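Local coordinates for hypothetical protein Atu2327 (Agrobacterium tumefaciens, PDB 2O8I) that is of unknown function but probably acts as an OHCU decarboxylase in the breakdown of urate, at residues 4-7 with 8-12; 50-53 with 54-57. All coordinates share one frame; numbering follows the deposited sequence.

Contact 1 of 2, residues 4-7 with 8-12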
loop_
_atom_site.group_PDB
_atom_site.type_symbol
_atom_site.label_atom_id
_atom_site.label_comp_id
_atom_site.label_asym_id
_atom_site.label_seq_id
_atom_site.Cartn_x
_atom_site.Cartn_y
_atom_site.Cartn_z
ATOM N N ARG A 4 -3.121 -19.665 13.852
ATOM C CA ARG A 4 -3.522 -18.266 14.061
ATOM C C ARG A 4 -2.549 -17.318 13.384
ATOM O O ARG A 4 -2.936 -16.338 12.779
ATOM C CB ARG A 4 -3.472 -17.963 15.551
ATOM C CG ARG A 4 -4.248 -16.772 15.985
ATOM C CD ARG A 4 -3.699 -16.187 17.312
ATOM N NE ARG A 4 -4.441 -14.971 17.626
ATOM C CZ ARG A 4 -5.700 -14.977 18.023
ATOM N NH1 ARG A 4 -6.334 -16.140 18.205
ATOM N NH2 ARG A 4 -6.330 -13.820 18.217
ATOM N N GLU A 5 -1.274 -17.629 13.524
ATOM C CA GLU A 5 -0.201 -16.788 13.132
ATOM C C GLU A 5 -0.297 -16.674 11.637
ATOM O O GLU A 5 -0.104 -15.607 11.060
ATOM C CB GLU A 5 1.111 -17.449 13.532
ATOM C CG GLU A 5 2.288 -16.530 13.459
ATOM C CD GLU A 5 3.456 -17.129 12.654
ATOM O OE1 GLU A 5 4.071 -18.090 13.194
ATOM O OE2 GLU A 5 3.748 -16.637 11.503
ATOM N N GLU A 6 -0.643 -17.782 11.020
ATOM C CA GLU A 6 -0.695 -17.838 9.611
ATOM C C GLU A 6 -1.942 -17.129 9.053
ATOM O O GLU A 6 -1.848 -16.288 8.162
ATOM C CB GLU A 6 -0.555 -19.281 9.163
ATOM C CG GLU A 6 -1.086 -19.487 7.772
ATOM C CD GLU A 6 -1.194 -20.956 7.332
ATOM O OE1 GLU A 6 -0.907 -21.961 8.152
ATOM O OE2 GLU A 6 -1.611 -21.029 6.125
ATOM N N PHE A 7 -3.100 -17.420 9.589
ATOM C CA PHE A 7 -4.299 -16.674 9.224
ATOM C C PHE A 7 -4.173 -15.159 9.326
ATOM O O PHE A 7 -4.616 -14.430 8.457
ATOM C CB PHE A 7 -5.435 -17.115 10.115
ATOM C CG PHE A 7 -6.788 -16.611 9.714
ATOM C CD1 PHE A 7 -7.627 -17.394 8.919
ATOM C CD2 PHE A 7 -7.275 -15.420 10.227
ATOM C CE1 PHE A 7 -8.923 -16.965 8.580
ATOM C CE2 PHE A 7 -8.593 -14.969 9.913
ATOM C CZ PHE A 7 -9.404 -15.733 9.067
ATOM N N VAL A 8 -3.594 -14.671 10.401
ATOM C CA VAL A 8 -3.511 -13.251 10.603
ATOM C C VAL A 8 -2.474 -12.713 9.659
ATOM O O VAL A 8 -2.566 -11.577 9.218
ATOM C CB VAL A 8 -3.164 -12.932 12.079
ATOM C CG1 VAL A 8 -2.745 -11.474 12.264
ATOM C CG2 VAL A 8 -4.382 -13.297 12.968
ATOM N N ALA A 9 -1.524 -13.550 9.269
ATOM C CA ALA A 9 -0.469 -13.063 8.470
ATOM C C ALA A 9 -0.742 -12.773 6.993
ATOM O O ALA A 9 -0.682 -11.625 6.604
ATOM C CB ALA A 9 0.758 -13.931 8.602
ATOM N N ARG A 10 -1.124 -13.699 6.126
ATOM C CA ARG A 10 -2.422 -13.956 5.581
ATOM C C ARG A 10 -3.450 -12.903 5.271
ATOM O O ARG A 10 -3.486 -12.399 4.146
ATOM C CB ARG A 10 -2.955 -15.346 5.716
ATOM C CG ARG A 10 -3.089 -15.945 4.366
ATOM C CD ARG A 10 -2.124 -16.981 4.232
ATOM N NE ARG A 10 -2.673 -18.334 4.186
ATOM C CZ ARG A 10 -3.358 -18.959 3.190
ATOM N NH1 ARG A 10 -3.796 -18.350 2.083
ATOM N NH2 ARG A 10 -3.642 -20.262 3.354
ATOM N N PHE A 11 -4.301 -12.604 6.252
ATOM C CA PHE A 11 -5.483 -11.846 5.981
ATOM C C PHE A 11 -5.490 -10.609 6.877
ATOM O O PHE A 11 -6.419 -9.807 6.823
ATOM C CB PHE A 11 -6.731 -12.697 6.188
ATOM C CG PHE A 11 -6.732 -14.015 5.422
ATOM C CD1 PHE A 11 -6.695 -14.040 4.032
ATOM C CD2 PHE A 11 -6.793 -15.226 6.102
ATOM C CE1 PHE A 11 -6.709 -15.279 3.327
ATOM C CE2 PHE A 11 -6.799 -16.454 5.421
ATOM C CZ PHE A 11 -6.770 -16.480 4.026
ATOM N N GLY A 12 -4.447 -10.438 7.690
ATOM C CA GLY A 12 -4.289 -9.231 8.493
ATOM C C GLY A 12 -4.308 -7.905 7.728
ATOM O O GLY A 12 -4.772 -6.909 8.275
#
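Val8 takes up the carbonyl of Arg4 through its backbone amide, with 3.0 Å from Val8 N to Arg4 O, and its branch CG2 lies against the same oxygen at 3.4 Å. The guanidinium of Arg4 itself turns to Asp27 and Glu23 on helix 19-27. At Ala9 the helical bonding is poorer: Ala9 N reaches Glu5 O at 3.1 Å, a weak bond bent to 126° at the hydrogen. Arg10 follows with a chain folded at chi2 and chi3 that runs alongside the extended side chain of Glu6. The two charged groups are nearly coplanar, 17° apart, and Glu6 OE2 sits at the guanidinium edge, about equally far from NE and NH2. At 3.5 Å from Arg10 NE to Glu6 OE2 this i to i+4 salt bridge of helix 4-11 is weak. It lies on a side of the amphipathic helix where the second subunit packs, Ala98 of that subunit touching Arg10 and its Thr101 touching Ala9. Phe11 belongs to the inward side. Its amide donates to Phe7 O (2.9 Å from Phe11 N), and chi1 of -53°, with CG beside the backbone N, swings the ring back along the helix to Phe7. There the rings form a T-shaped pair with centroids 5.0 Å apart, the edge of Phe11 set over one face of Phe7, with Phe11 CD2 above the centre of the Phe7 ring. Tyr26 makes another edge-to-face pair with Phe7, while Val40 and Leu44 of helix 37-50 pack on Phe11. Gly12 N makes a weak bond to Val8 O.

Contact 2 of 2, residues 50-53 with 54-57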
loop_
_atom_site.group_PDB
_atom_site.type_symbol
_atom_site.label_atom_id
_atom_site.label_comp_id
_atom_site.label_asym_id
_atom_site.label_seq_id
_atom_site.Cartn_x
_atom_site.Cartn_y
_atom_site.Cartn_z
ATOM N N VAL A 50 -19.056 -5.382 13.209
ATOM C CA VAL A 50 -19.432 -5.530 14.596
ATOM C C VAL A 50 -18.471 -4.787 15.520
ATOM O O VAL A 50 -18.669 -4.734 16.722
ATOM C CB VAL A 50 -19.581 -7.051 14.914
ATOM C CG1 VAL A 50 -18.577 -7.560 15.969
ATOM C CG2 VAL A 50 -21.039 -7.368 15.235
ATOM N N ALA A 51 -17.436 -4.213 14.917
ATOM C CA ALA A 51 -16.409 -3.422 15.585
ATOM C C ALA A 51 -17.041 -2.110 16.032
ATOM O O ALA A 51 -18.076 -1.727 15.506
ATOM C CB ALA A 51 -15.278 -3.163 14.617
ATOM N N SER A 52 -16.441 -1.424 16.998
ATOM C CA SER A 52 -17.034 -0.201 17.534
ATOM C C SER A 52 -17.016 0.829 16.406
ATOM O O SER A 52 -16.284 0.638 15.429
ATOM C CB SER A 52 -16.244 0.277 18.766
ATOM O OG SER A 52 -14.907 0.674 18.436
ATOM N N GLU A 53 -17.814 1.900 16.500
ATOM C CA GLU A 53 -17.676 2.989 15.499
ATOM C C GLU A 53 -16.267 3.621 15.501
ATOM O O GLU A 53 -15.744 3.929 14.435
ATOM C CB GLU A 53 -18.786 4.063 15.589
ATOM C CG GLU A 53 -20.240 3.639 15.126
ATOM C CD GLU A 53 -20.309 2.897 13.762
ATOM O OE1 GLU A 53 -20.790 3.467 12.749
ATOM O OE2 GLU A 53 -19.897 1.721 13.715
ATOM N N ALA A 54 -15.642 3.785 16.672
ATOM C CA ALA A 54 -14.243 4.249 16.722
ATOM C C ALA A 54 -13.323 3.331 15.900
ATOM O O ALA A 54 -12.477 3.808 15.147
ATOM C CB ALA A 54 -13.729 4.349 18.173
ATOM N N GLU A 55 -13.499 2.017 16.063
ATOM C CA GLU A 55 -12.636 1.051 15.392
ATOM C C GLU A 55 -12.814 1.109 13.880
ATOM O O GLU A 55 -11.821 1.157 13.146
ATOM C CB GLU A 55 -12.845 -0.368 15.947
ATOM C CG GLU A 55 -12.316 -0.560 17.389
ATOM C CD GLU A 55 -12.745 -1.909 18.011
ATOM O OE1 GLU A 55 -13.830 -2.443 17.623
ATOM O OE2 GLU A 55 -11.993 -2.435 18.882
ATOM N N ARG A 56 -14.062 1.151 13.422
ATOM C CA ARG A 56 -14.364 1.336 12.015
ATOM C C ARG A 56 -13.765 2.649 11.471
ATOM O O ARG A 56 -13.196 2.685 10.358
ATOM C CB ARG A 56 -15.865 1.247 11.779
ATOM C CG ARG A 56 -16.397 -0.165 12.043
ATOM C CD ARG A 56 -17.908 -0.234 12.388
ATOM N NE ARG A 56 -18.761 0.384 11.368
ATOM C CZ ARG A 56 -19.051 -0.147 10.178
ATOM N NH1 ARG A 56 -18.568 -1.332 9.811
ATOM N NH2 ARG A 56 -19.819 0.524 9.330
ATOM N N LEU A 57 -13.845 3.712 12.268
ATOM C CA LEU A 57 -13.244 4.997 11.882
ATOM C C LEU A 57 -11.722 4.867 11.741
ATOM O O LEU A 57 -11.116 5.466 10.815
ATOM C CB LEU A 57 -13.611 6.113 12.859
ATOM C CG LEU A 57 -13.093 7.505 12.472
ATOM C CD1 LEU A 57 -13.761 8.007 11.184
ATOM C CD2 LEU A 57 -13.310 8.518 13.616
#
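With chi1 of 65°, Ser52 holds OG between its backbone N and carbonyl carbon, close over the start of the helix, while Glu55, with CG beside its own backbone N and the chain extended beyond, reaches back to the amide of Ser52. Two reciprocal bonds result. Glu55 N donates to Ser52 OG at 3.1 Å, and Ser52 N donates to Glu55 OE1 at 2.9 Å in a nearly straight bond that meets the anti side of the carboxylate, 28° out of its plane. The other oxygen, OE2, is held by Arg24 of helix 19-27, and Ala51 CB rests 3.4 Å from Glu55 OE1. Beside the cap, Glu53 and Arg56 run the same way, their end groups 12° from coplanar; Glu53 OE2 meets the guanidinium edge 2.9 Å from Arg56 NE in a salt bridge. Arg56 also uses NH1 for the carbonyl of Phe48 and makes a cation-pi contact with the ring of Phe48, so its headgroup is gripped from both helices of the bend. The helical bonds begin here, with Arg56 N 3.0 Å from Ser52 O. The mutual Ser52-Glu55 bonding is a capping box, the N-terminal motif that starts helix 53-62.

Contacts 1 and 2 follow in series along the chain, in an all-helical fold, with centres 21 Å apart and nearest atoms about 12 Å apart, so they do not touch. Helix 19-27 links them, taking a charged side chain from each contact. Helix 37-50 is a second bridge, running from the packing of contact 1 to the turn of contact 2, where its far end leads into residues 50-53. They differ in setting, since contact 1 is partly buried and meets the second subunit, while contact 2 is a surface turn touched by no other chain. Measured between centres, contact 1 lies about 18 Å and contact 2 about 15 Å from the centre of the chain.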